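Local coordinates for protein galectin (Xenopus laevis, PDB 3WUD) that binds beta-galactosides such as lactose as a proto-type galectin of frog skin, close to but distinct from galectin-1, at residues P50-E55 with N78-Q83. Sequence-based numbering, arbitrary orientation.
Sequences PRFDHE and NVFPFQ. With GLC (alpha-D-glucopyranose), chain B; GAL (beta-D-galactopyranose), chain C; SO4 (sulfate ion), chain D.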
loop_
_atom_site.group_PDB
_atom_site.type_symbol
_atom_site.label_atom_id
_atom_site.label_comp_id
_atom_site.label_asym_id
_atom_site.label_seq_id
_atom_site.Cartn_x
_atom_site.Cartn_y
_atom_site.Cartn_z
ATOM N N PRO A 50 -6.881 17.062 -6.582
ATOM C CA PRO A 50 -8.168 17.412 -7.107
ATOM C C PRO A 50 -8.879 18.190 -6.002
ATOM O O PRO A 50 -8.870 17.799 -4.880
ATOM C CB PRO A 50 -8.828 16.043 -7.379
ATOM C CG PRO A 50 -7.669 15.169 -7.689
ATOM C CD PRO A 50 -6.726 15.599 -6.574
ATOM N N ARG A 51 -9.419 19.334 -6.376
ATOM C CA ARG A 51 -10.035 20.235 -5.511
ATOM C C ARG A 51 -11.480 20.466 -5.988
ATOM O O ARG A 51 -11.698 21.029 -7.106
ATOM C CB ARG A 51 -9.331 21.590 -5.539
ATOM C CG ARG A 51 -7.909 21.501 -5.017
ATOM C CD ARG A 51 -7.218 22.857 -4.908
ATOM N NE ARG A 51 -5.863 22.718 -4.340
ATOM C CZ ARG A 51 -4.971 23.722 -4.301
ATOM N NH1 ARG A 51 -5.309 24.918 -4.728
ATOM N NH2 ARG A 51 -3.767 23.542 -3.762
ATOM N N PHE A 52 -12.413 20.076 -5.128
ATOM C CA PHE A 52 -13.855 20.327 -5.324
ATOM C C PHE A 52 -14.177 21.757 -4.945
ATOM O O PHE A 52 -14.801 22.477 -5.723
ATOM C CB PHE A 52 -14.686 19.381 -4.453
ATOM C CG PHE A 52 -14.578 17.944 -4.841
ATOM C CD1 PHE A 52 -15.279 17.460 -5.919
ATOM C CD2 PHE A 52 -13.777 17.083 -4.113
ATOM C CE1 PHE A 52 -15.139 16.141 -6.352
ATOM C CE2 PHE A 52 -13.645 15.752 -4.516
ATOM C CZ PHE A 52 -14.313 15.285 -5.626
ATOM N N ASP A 53 -13.817 22.128 -3.723
ATOM C CA ASP A 53 -13.734 23.534 -3.307
ATOM C C ASP A 53 -12.678 23.772 -2.278
ATOM O O ASP A 53 -12.917 23.601 -1.067
ATOM C CB ASP A 53 -15.061 24.018 -2.722
ATOM C CG ASP A 53 -14.981 25.464 -2.227
ATOM O OD1 ASP A 53 -14.188 26.262 -2.790
ATOM O OD2 ASP A 53 -15.725 25.787 -1.255
ATOM N N HIS A 54 -11.507 24.213 -2.754
ATOM C CA HIS A 54 -10.389 24.336 -1.836
ATOM C C HIS A 54 -9.441 25.352 -2.352
ATOM O O HIS A 54 -9.176 25.432 -3.524
ATOM C CB HIS A 54 -9.743 22.935 -1.642
ATOM C CG HIS A 54 -8.564 22.952 -0.740
ATOM N ND1 HIS A 54 -8.633 23.351 0.578
ATOM C CD2 HIS A 54 -7.276 22.594 -0.961
ATOM C CE1 HIS A 54 -7.423 23.290 1.114
ATOM N NE2 HIS A 54 -6.593 22.797 0.215
ATOM N N GLU A 55 -8.968 26.207 -1.465
ATOM C CA GLU A 55 -8.052 27.306 -1.838
ATOM C C GLU A 55 -8.580 28.143 -2.990
ATOM O O GLU A 55 -7.800 28.587 -3.782
ATOM C CB GLU A 55 -6.633 26.771 -2.180
ATOM C CG GLU A 55 -5.986 25.946 -1.089
ATOM C CD GLU A 55 -5.361 26.774 0.034
ATOM O OE1 GLU A 55 -4.701 26.179 0.921
ATOM O OE2 GLU A 55 -5.468 28.008 -0.002
ATOM N N ASN A 78 -7.884 21.747 -15.875
ATOM C CA ASN A 78 -9.338 21.792 -15.916
ATOM C C ASN A 78 -9.984 20.377 -16.034
ATOM O O ASN A 78 -11.115 20.199 -15.704
ATOM C CB ASN A 78 -9.937 22.701 -17.040
ATOM C CG ASN A 78 -9.576 24.160 -16.875
ATOM O OD1 ASN A 78 -9.031 24.560 -15.850
ATOM N ND2 ASN A 78 -9.884 24.987 -17.881
ATOM N N VAL A 79 -9.254 19.344 -16.419
ATOM C CA VAL A 79 -9.907 18.029 -16.455
ATOM C C VAL A 79 -10.307 17.641 -15.041
ATOM O O VAL A 79 -9.553 17.879 -14.098
ATOM C CB VAL A 79 -8.995 16.968 -17.053
ATOM C CG1 VAL A 79 -7.834 16.678 -16.162
ATOM C CG2 VAL A 79 -9.765 15.671 -17.259
ATOM N N PHE A 80 -11.479 17.028 -14.891
ATOM C CA PHE A 80 -11.986 16.706 -13.554
ATOM C C PHE A 80 -13.078 15.653 -13.586
ATOM O O PHE A 80 -14.261 15.969 -13.391
ATOM C CB PHE A 80 -12.518 17.976 -12.894
ATOM C CG PHE A 80 -12.562 17.922 -11.389
ATOM C CD1 PHE A 80 -11.430 18.211 -10.647
ATOM C CD2 PHE A 80 -13.734 17.654 -10.675
ATOM C CE1 PHE A 80 -11.455 18.184 -9.253
ATOM C CE2 PHE A 80 -13.748 17.558 -9.283
ATOM C CZ PHE A 80 -12.579 17.841 -8.554
ATOM N N PRO A 81 -12.700 14.415 -13.777
ATOM C CA PRO A 81 -13.686 13.316 -13.791
ATOM C C PRO A 81 -14.041 12.771 -12.415
ATOM O O PRO A 81 -14.230 11.547 -12.268
ATOM C CB PRO A 81 -12.918 12.238 -14.502
ATOM C CG PRO A 81 -11.533 12.460 -14.048
ATOM C CD PRO A 81 -11.346 13.937 -14.042
ATOM N N PHE A 82 -14.022 13.594 -11.388
ATOM C CA PHE A 82 -14.237 13.088 -10.048
ATOM C C PHE A 82 -15.617 13.502 -9.519
ATOM O O PHE A 82 -16.151 14.482 -9.963
ATOM C CB PHE A 82 -13.098 13.552 -9.093
ATOM C CG PHE A 82 -11.720 13.316 -9.631
ATOM C CD1 PHE A 82 -11.139 12.072 -9.520
ATOM C CD2 PHE A 82 -10.962 14.372 -10.174
ATOM C CE1 PHE A 82 -9.897 11.857 -10.036
ATOM C CE2 PHE A 82 -9.698 14.165 -10.647
ATOM C CZ PHE A 82 -9.174 12.910 -10.562
ATOM N N GLN A 83 -16.215 12.650 -8.667
ATOM C CA GLN A 83 -17.419 12.965 -7.904
ATOM C C GLN A 83 -17.206 12.639 -6.446
ATOM O O GLN A 83 -16.569 11.654 -6.080
ATOM C CB GLN A 83 -18.625 12.127 -8.397
ATOM C CG GLN A 83 -18.530 11.757 -9.870
ATOM C CD GLN A 83 -19.794 11.132 -10.459
ATOM O OE1 GLN A 83 -20.468 10.306 -9.828
ATOM N NE2 GLN A 83 -20.101 11.511 -11.700
HETATM C C1 GLC B . -1.749 29.768 -3.374
HETATM C C2 GLC B . -2.583 28.733 -4.095
HETATM C C3 GLC B . -2.841 27.442 -3.382
HETATM C C4 GLC B . -1.801 27.107 -2.290
HETATM C C5 GLC B . -1.489 28.289 -1.372
HETATM C C6 GLC B . -0.242 28.071 -0.578
HETATM O O1 GLC B . -2.136 31.094 -3.628
HETATM O O2 GLC B . -3.743 29.191 -4.758
HETATM O O3 GLC B . -2.948 26.449 -4.411
HETATM O O4 GLC B . -2.394 26.103 -1.547
HETATM O O5 GLC B . -1.256 29.472 -2.082
HETATM O O6 GLC B . -0.118 29.228 0.245
HETATM C C1 GAL C . -1.472 24.994 -1.351
HETATM C C2 GAL C . -2.085 23.964 -0.413
HETATM C C3 GAL C . -1.223 22.716 -0.226
HETATM C C4 GAL C . -0.793 22.212 -1.610
HETATM C C5 GAL C . -0.194 23.371 -2.420
HETATM C C6 GAL C . 0.262 23.018 -3.818
HETATM O O2 GAL C . -2.261 24.539 0.875
HETATM O O3 GAL C . -1.926 21.773 0.563
HETATM O O4 GAL C . -1.925 21.677 -2.310
HETATM O O5 GAL C . -1.113 24.455 -2.608
HETATM O O6 GAL C . 0.823 24.103 -4.530
HETATM S S SO4 D . -10.716 26.179 1.879
HETATM O O1 SO4 D . -11.903 26.961 1.427
HETATM O O2 SO4 D . -9.536 26.653 1.118
HETATM O O3 SO4 D . -10.436 26.325 3.330
HETATM O O4 SO4 D . -10.924 24.700 1.729
#
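Phe80 swings its ring toward Phe52 by setting CG opposite its backbone N (chi1 -157°), whereas Phe52 turns CG back beside its own N (chi1 -66°), and the two rings meet at right angles. The edge of Phe80 points at the face of Phe52 in an offset T-shaped stack, centroids 5.2 Å apart and planes at 88°. Phe80 CZ lies over that face toward its rim, and Phe80 CE2 comes to 3.5 Å from Phe52 CE1. Further round the ring, Phe80 CE1 packs on Pro50 CB at 3.9 Å. Proline suits this place, since its compact apolar ring can serve two aromatics at once: Pro50 CG also makes an off-centre CH-pi contact with Phe82, 4.2 Å from the ring centroid. Flat, bulky phenylalanines fill the seam where no hydrogen bond joins the segments.

The next residue, Arg51, faces away from this cluster into the glycan pocket. Its long extended chain carries the guanidinium to the sugars: NH1 donates to GLC O3 at 2.8 Å, and NH2 reaches GAL O4 at 3.0 Å. Asp57, by a salt bridge, and Asn49 help hold the guanidinium in position. With a carboxylate suited to accepting hydrogen bonds from sugar hydroxyls, Glu55 OE1 accepts one from GAL O2 at 2.9 Å.

In the galectin beta-sandwich, the contact thus joins the end of sugar-binding strand 43-51 to the loop between strands 70-77 and 86-95, which belong to different sheets; Phe82 meets Phe33 edge-to-face and touches strands 60-67, 86-95 and 98-103.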